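Local coordinates for protein O-phospho-L-seryl-tRNA:Cys-tRNA synthase (PDB 5X6B) that probably converts O-phosphoserine carried on tRNA(Cys) into cysteine, using a pyridoxal phosphate cofactor bound covalently to a lysine, at residues Y139-K144 / E182-L187; K322-V327 / D347-E352. All coordinates share one frame; numbering follows the deposited sequence.

Contact 1 (Y139-K144 / E182-L187); sequences YVVLDK and EVIDNL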
loop_
_atom_site.group_PDB
_atom_site.type_symbol
_atom_site.label_atom_id
_atom_site.label_comp_id
_atom_site.label_asym_id
_atom_site.label_seq_id
_atom_site.Cartn_x
_atom_site.Cartn_y
_atom_site.Cartn_z
ATOM N N TYR B 139 4.789 28.870 -20.419
ATOM C CA TYR B 139 3.558 28.306 -20.937
ATOM C C TYR B 139 3.687 26.795 -21.048
ATOM O O TYR B 139 4.700 26.279 -21.529
ATOM C CB TYR B 139 3.202 28.923 -22.295
ATOM C CG TYR B 139 2.280 30.120 -22.200
ATOM C CD1 TYR B 139 0.915 29.990 -22.425
ATOM C CD2 TYR B 139 2.770 31.380 -21.877
ATOM C CE1 TYR B 139 0.065 31.077 -22.338
ATOM C CE2 TYR B 139 1.922 32.474 -21.783
ATOM C CZ TYR B 139 0.574 32.318 -22.018
ATOM O OH TYR B 139 -0.268 33.403 -21.925
ATOM N N VAL B 140 2.668 26.093 -20.563
ATOM C CA VAL B 140 2.555 24.657 -20.768
ATOM C C VAL B 140 1.613 24.397 -21.934
ATOM O O VAL B 140 0.457 24.827 -21.916
ATOM C CB VAL B 140 2.036 23.925 -19.509
ATOM C CG1 VAL B 140 1.674 22.485 -19.838
ATOM C CG2 VAL B 140 3.072 23.971 -18.404
ATOM N N VAL B 141 2.109 23.707 -22.954
ATOM C CA VAL B 141 1.281 23.387 -24.110
ATOM C C VAL B 141 0.742 21.963 -23.986
ATOM O O VAL B 141 1.509 21.000 -23.982
ATOM C CB VAL B 141 2.064 23.551 -25.428
ATOM C CG1 VAL B 141 1.203 23.162 -26.614
ATOM C CG2 VAL B 141 2.552 24.988 -25.574
ATOM N N LEU B 142 -0.580 21.847 -23.868
ATOM C CA LEU B 142 -1.239 20.559 -23.664
ATOM C C LEU B 142 -2.484 20.412 -24.535
ATOM O O LEU B 142 -3.013 21.401 -25.043
ATOM C CB LEU B 142 -1.609 20.377 -22.187
ATOM C CG LEU B 142 -2.278 21.531 -21.421
ATOM C CD1 LEU B 142 -3.765 21.664 -21.730
ATOM C CD2 LEU B 142 -2.078 21.366 -19.923
ATOM N N ASP B 143 -2.954 19.177 -24.698
ATOM C CA ASP B 143 -4.165 18.910 -25.475
ATOM C C ASP B 143 -5.412 19.390 -24.736
ATOM O O ASP B 143 -5.392 19.572 -23.527
ATOM C CB ASP B 143 -4.288 17.415 -25.796
ATOM C CG ASP B 143 -4.315 16.545 -24.549
ATOM O OD1 ASP B 143 -3.695 16.922 -23.535
ATOM O OD2 ASP B 143 -4.966 15.483 -24.580
ATOM N N LYS B 144 -6.501 19.582 -25.468
ATOM C CA LYS B 144 -7.743 20.064 -24.873
ATOM C C LYS B 144 -8.464 18.977 -24.083
ATOM O O LYS B 144 -9.411 19.259 -23.348
ATOM C CB LYS B 144 -8.667 20.628 -25.957
ATOM C CG LYS B 144 -9.045 22.079 -25.730
ATOM C CD LYS B 144 -9.999 22.605 -26.790
ATOM C CE LYS B 144 -9.341 23.727 -27.588
ATOM N NZ LYS B 144 -10.315 24.523 -28.390
ATOM N N GLU B 182 1.579 24.770 -34.357
ATOM C CA GLU B 182 0.985 26.095 -34.554
ATOM C C GLU B 182 0.820 26.856 -33.244
ATOM O O GLU B 182 1.056 28.061 -33.192
ATOM C CB GLU B 182 -0.373 25.992 -35.258
ATOM C CG GLU B 182 -0.452 24.896 -36.310
ATOM C CD GLU B 182 -1.858 24.690 -36.850
ATOM O OE1 GLU B 182 -2.781 25.425 -36.433
ATOM O OE2 GLU B 182 -2.039 23.785 -37.694
ATOM N N VAL B 183 0.426 26.149 -32.188
ATOM C CA VAL B 183 0.248 26.763 -30.878
ATOM C C VAL B 183 1.575 27.281 -30.324
ATOM O O VAL B 183 1.667 28.424 -29.867
ATOM C CB VAL B 183 -0.377 25.771 -29.879
ATOM C CG1 VAL B 183 -0.439 26.380 -28.489
ATOM C CG2 VAL B 183 -1.767 25.364 -30.343
ATOM N N ILE B 184 2.598 26.435 -30.379
ATOM C CA ILE B 184 3.936 26.809 -29.933
ATOM C C ILE B 184 4.455 28.041 -30.677
ATOM O O ILE B 184 4.904 29.006 -30.056
ATOM C CB ILE B 184 4.930 25.646 -30.118
ATOM C CG1 ILE B 184 4.567 24.489 -29.188
ATOM C CG2 ILE B 184 6.352 26.106 -29.845
ATOM C CD1 ILE B 184 5.307 23.209 -29.499
ATOM N N ASP B 185 4.384 28.008 -32.005
ATOM C CA ASP B 185 4.847 29.126 -32.821
ATOM C C ASP B 185 4.022 30.377 -32.544
ATOM O O ASP B 185 4.565 31.474 -32.453
ATOM C CB ASP B 185 4.795 28.770 -34.308
ATOM C CG ASP B 185 5.777 27.672 -34.680
ATOM O OD1 ASP B 185 6.750 27.458 -33.924
ATOM O OD2 ASP B 185 5.579 27.026 -35.729
ATOM N N ASN B 186 2.711 30.199 -32.406
ATOM C CA ASN B 186 1.811 31.278 -32.003
ATOM C C ASN B 186 2.304 31.950 -30.723
ATOM O O ASN B 186 2.224 33.168 -30.575
ATOM C CB ASN B 186 0.390 30.731 -31.813
ATOM C CG ASN B 186 -0.662 31.822 -31.686
ATOM O OD1 ASN B 186 -0.395 32.916 -31.195
ATOM N ND2 ASN B 186 -1.876 31.517 -32.133
ATOM N N LEU B 187 2.835 31.147 -29.808
ATOM C CA LEU B 187 3.280 31.653 -28.517
ATOM C C LEU B 187 4.696 32.226 -28.578
ATOM O O LEU B 187 4.979 33.254 -27.962
ATOM C CB LEU B 187 3.197 30.548 -27.461
ATOM C CG LEU B 187 1.903 30.487 -26.638
ATOM C CD1 LEU B 187 0.662 30.476 -27.521
ATOM C CD2 LEU B 187 1.914 29.269 -25.731
#

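Contact 2 (K322-V327 / D347-E352); sequences KKTRYV and DLIKFE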
loop_
_atom_site.group_PDB
_atom_site.type_symbol
_atom_site.label_atom_id
_atom_site.label_comp_id
_atom_site.label_asym_id
_atom_site.label_seq_id
_atom_site.Cartn_x
_atom_site.Cartn_y
_atom_site.Cartn_z
ATOM N N LYS B 322 -10.767 -6.642 -26.497
ATOM C CA LYS B 322 -11.808 -7.554 -26.957
ATOM C C LYS B 322 -13.040 -7.495 -26.061
ATOM O O LYS B 322 -14.168 -7.483 -26.556
ATOM C CB LYS B 322 -11.275 -8.983 -27.026
ATOM C CG LYS B 322 -12.297 -9.985 -27.511
ATOM C CD LYS B 322 -11.689 -11.369 -27.631
ATOM C CE LYS B 322 -12.743 -12.383 -28.028
ATOM N NZ LYS B 322 -12.223 -13.782 -28.034
ATOM N N LYS B 323 -12.825 -7.452 -24.746
ATOM C CA LYS B 323 -13.939 -7.324 -23.809
ATOM C C LYS B 323 -14.642 -6.000 -24.032
ATOM O O LYS B 323 -15.874 -5.920 -24.012
ATOM C CB LYS B 323 -13.468 -7.416 -22.356
ATOM C CG LYS B 323 -12.793 -8.719 -21.965
ATOM C CD LYS B 323 -12.289 -8.622 -20.538
ATOM C CE LYS B 323 -11.416 -9.803 -20.165
ATOM N NZ LYS B 323 -10.729 -9.566 -18.863
ATOM N N THR B 324 -13.833 -4.967 -24.244
ATOM C CA THR B 324 -14.321 -3.611 -24.432
ATOM C C THR B 324 -15.177 -3.502 -25.686
ATOM O O THR B 324 -16.301 -2.993 -25.648
ATOM C CB THR B 324 -13.148 -2.621 -24.534
ATOM O OG1 THR B 324 -12.339 -2.712 -23.356
ATOM C CG2 THR B 324 -13.653 -1.199 -24.707
ATOM N N ARG B 325 -14.637 -3.986 -26.799
ATOM C CA ARG B 325 -15.326 -3.882 -28.078
ATOM C C ARG B 325 -16.575 -4.748 -28.112
ATOM O O ARG B 325 -17.546 -4.406 -28.785
ATOM C CB ARG B 325 -14.384 -4.252 -29.221
ATOM C CG ARG B 325 -13.245 -3.268 -29.366
ATOM C CD ARG B 325 -12.336 -3.585 -30.529
ATOM N NE ARG B 325 -11.198 -2.672 -30.553
ATOM C CZ ARG B 325 -10.194 -2.742 -31.420
ATOM N NH1 ARG B 325 -10.181 -3.687 -32.352
ATOM N NH2 ARG B 325 -9.202 -1.864 -31.356
ATOM N N TYR B 326 -16.555 -5.859 -27.378
ATOM C CA TYR B 326 -17.748 -6.682 -27.223
ATOM C C TYR B 326 -18.871 -5.874 -26.585
ATOM O O TYR B 326 -20.021 -5.953 -27.008
ATOM C CB TYR B 326 -17.456 -7.924 -26.381
ATOM C CG TYR B 326 -18.700 -8.700 -26.000
ATOM C CD1 TYR B 326 -19.305 -9.571 -26.898
ATOM C CD2 TYR B 326 -19.273 -8.554 -24.742
ATOM C CE1 TYR B 326 -20.444 -10.275 -26.551
ATOM C CE2 TYR B 326 -20.411 -9.256 -24.388
ATOM C CZ TYR B 326 -20.988 -10.115 -25.294
ATOM O OH TYR B 326 -22.119 -10.807 -24.937
ATOM N N VAL B 327 -18.524 -5.096 -25.566
ATOM C CA VAL B 327 -19.490 -4.251 -24.870
ATOM C C VAL B 327 -20.049 -3.168 -25.787
ATOM O O VAL B 327 -21.265 -2.962 -25.838
ATOM C CB VAL B 327 -18.859 -3.590 -23.622
ATOM C CG1 VAL B 327 -19.807 -2.576 -23.013
ATOM C CG2 VAL B 327 -18.471 -4.652 -22.594
ATOM N N ASP B 347 -9.982 0.825 -22.860
ATOM C CA ASP B 347 -11.125 0.195 -22.196
ATOM C C ASP B 347 -12.150 1.195 -21.652
ATOM O O ASP B 347 -13.267 0.815 -21.301
ATOM C CB ASP B 347 -10.618 -0.696 -21.067
ATOM C CG ASP B 347 -9.733 0.057 -20.095
ATOM O OD1 ASP B 347 -10.260 0.895 -19.336
ATOM O OD2 ASP B 347 -8.496 -0.139 -20.130
ATOM N N LEU B 348 -11.778 2.469 -21.579
ATOM C CA LEU B 348 -12.703 3.480 -21.086
ATOM C C LEU B 348 -13.723 3.799 -22.171
ATOM O O LEU B 348 -13.374 4.327 -23.223
ATOM C CB LEU B 348 -11.952 4.745 -20.656
ATOM C CG LEU B 348 -12.646 5.764 -19.737
ATOM C CD1 LEU B 348 -11.630 6.775 -19.231
ATOM C CD2 LEU B 348 -13.816 6.486 -20.396
ATOM N N ILE B 349 -14.988 3.497 -21.906
ATOM C CA ILE B 349 -16.036 3.756 -22.882
ATOM C C ILE B 349 -16.969 4.874 -22.438
ATOM O O ILE B 349 -17.451 4.879 -21.304
ATOM C CB ILE B 349 -16.887 2.497 -23.145
ATOM C CG1 ILE B 349 -16.000 1.289 -23.438
ATOM C CG2 ILE B 349 -17.852 2.736 -24.290
ATOM C CD1 ILE B 349 -16.781 -0.011 -23.520
ATOM N N LYS B 350 -17.231 5.816 -23.339
ATOM C CA LYS B 350 -18.257 6.821 -23.094
ATOM C C LYS B 350 -19.399 6.688 -24.100
ATOM O O LYS B 350 -19.216 6.900 -25.300
ATOM C CB LYS B 350 -17.667 8.226 -23.149
ATOM C CG LYS B 350 -18.659 9.315 -22.768
ATOM C CD LYS B 350 -17.995 10.680 -22.746
ATOM C CE LYS B 350 -18.953 11.764 -22.296
ATOM N NZ LYS B 350 -18.290 13.096 -22.262
ATOM N N PHE B 351 -20.575 6.324 -23.599
ATOM C CA PHE B 351 -21.759 6.180 -24.432
ATOM C C PHE B 351 -22.646 7.410 -24.358
ATOM O O PHE B 351 -22.871 7.957 -23.279
ATOM C CB PHE B 351 -22.595 4.962 -24.014
ATOM C CG PHE B 351 -21.978 3.634 -24.353
ATOM C CD1 PHE B 351 -21.772 3.264 -25.671
ATOM C CD2 PHE B 351 -21.648 2.735 -23.349
ATOM C CE1 PHE B 351 -21.218 2.034 -25.982
ATOM C CE2 PHE B 351 -21.095 1.506 -23.652
ATOM C CZ PHE B 351 -20.880 1.155 -24.972
ATOM N N GLU B 352 -23.163 7.835 -25.502
ATOM C CA GLU B 352 -24.308 8.726 -25.502
ATOM C C GLU B 352 -25.538 7.840 -25.392
ATOM O O GLU B 352 -25.730 6.934 -26.207
ATOM C CB GLU B 352 -24.357 9.585 -26.762
ATOM C CG GLU B 352 -25.511 10.573 -26.779
ATOM C CD GLU B 352 -25.598 11.338 -28.080
ATOM O OE1 GLU B 352 -24.834 11.012 -29.014
ATOM O OE2 GLU B 352 -26.425 12.267 -28.165
#

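Contact 1 (Y139-K144 / E182-L187)
Strand 139-143 and helix 179-188 pack by apolar side chains alone, with Tyr-139 and Val-141 of the strand meeting Val-183, Ile-184 and Leu-187 of the helix on one face of the large mixed sheet. The two segment axes come within 9.7 Å and run nearly antiparallel, at 159°. Val-141 is the middle of the contact and uses both of its methyls. CG1, held anti to the backbone N (chi1 178°), lies 4.1 Å from Val-183 CG1, the two valines lying alongside each other and pointing opposite ways. Its other branch, CG2, reaches Ile-184 CG1 at 4.2 Å, these side chains standing roughly perpendicular, and also comes within 4.3 Å of Leu-187 CD2. That same leucine methyl lies against CB and the near part of the tyrosine ring, obliquely to it, 3.5 Å from Tyr-139 CD1 and 3.7 Å from Tyr-139 CB, so Leu-187 bridges two strand residues that point to the same side of the sheet. No hydrogen bond joins the segments. Val-194 and Ile-197 of the adjacent strand 194-200 extend the apolar surface under Leu-187 and Ile-184. Helix 179-188 belongs to a beta-alpha-beta crossover from strand 160-166 to the parallel strand 194-200, packing over the intervening strand 139-143, as in the alpha/beta large domain of fold-type I pyridoxal phosphate enzymes.

Contact 2 (K322-V327 / D347-E352)
Thr-324 turns its two branches to different partners on segment 347-352: the hydroxyl to Asp-347, the methyl to Ile-349. With chi1 at -58°, CG2 stands anti to the backbone N and lies 3.6 Å from Ile-349 CD1, the threonine and isoleucine reaching past one another from opposing sides. OG1, beside the backbone N, sits 3.4 Å from Asp-347 CA, but this is packing against carbon; its hydrogen bond is to the carbonyl of Glu-320, one turn back in its own helix. The carboxylate of Asp-347 leads away from segment 322-327 and is engaged by Arg-236 in a salt bridge and by Ser-393 in a hydrogen bond, so it is CA and CB of this residue that meet the threonine.

One helical turn on, Val-327 meets the same isoleucine from an oblique angle, its CG1 4.0 Å from Ile-349 CD1. The isoleucine tip is thus shared between Thr-324 and Val-327. Its other branch turns to its own strand, where Ile-349 CG2 sits over one face of the Phe-351 ring near its border, 3.4 Å above the plane. Phe-351 in turn approaches the helix with its far end, Phe-351 CE2 being 4.3 Å from Val-327 CG1. All five touching residues are buried, and no hydrogen bond crosses between the segments.

The segment axes are almost parallel, 4° apart with a closest approach of 10.6 Å. Strand 349-352 is the central strand of a three-stranded antiparallel sheet, between 337-338 and 389-392. Met-392 and Val-328 add to the apolar layer between that sheet and helix 317-331, while Val-402 of helix 399-415 packs against Val-327.

Contacts 1 and 2 both join a helix to a sheet largely through apolar side chains, with no hydrogen bond across either, but they belong to two different sheets of the chain: 139-144/182-187 to the seven-stranded mixed sheet, 322-327/347-352 to the three-stranded antiparallel one. Along the chain they follow in series, contact 1 closing before contact 2 opens. Their centres are 31 Å apart and their nearest atoms about 11 Å apart, with no touch. Neither reaches the bound nucleic acid, whose closest atoms are about 31 Å from contact 1 and about 40 Å from contact 2. The cofactor-bearing Lys-255 follows strand 248-252 of the same sheet as contact 1.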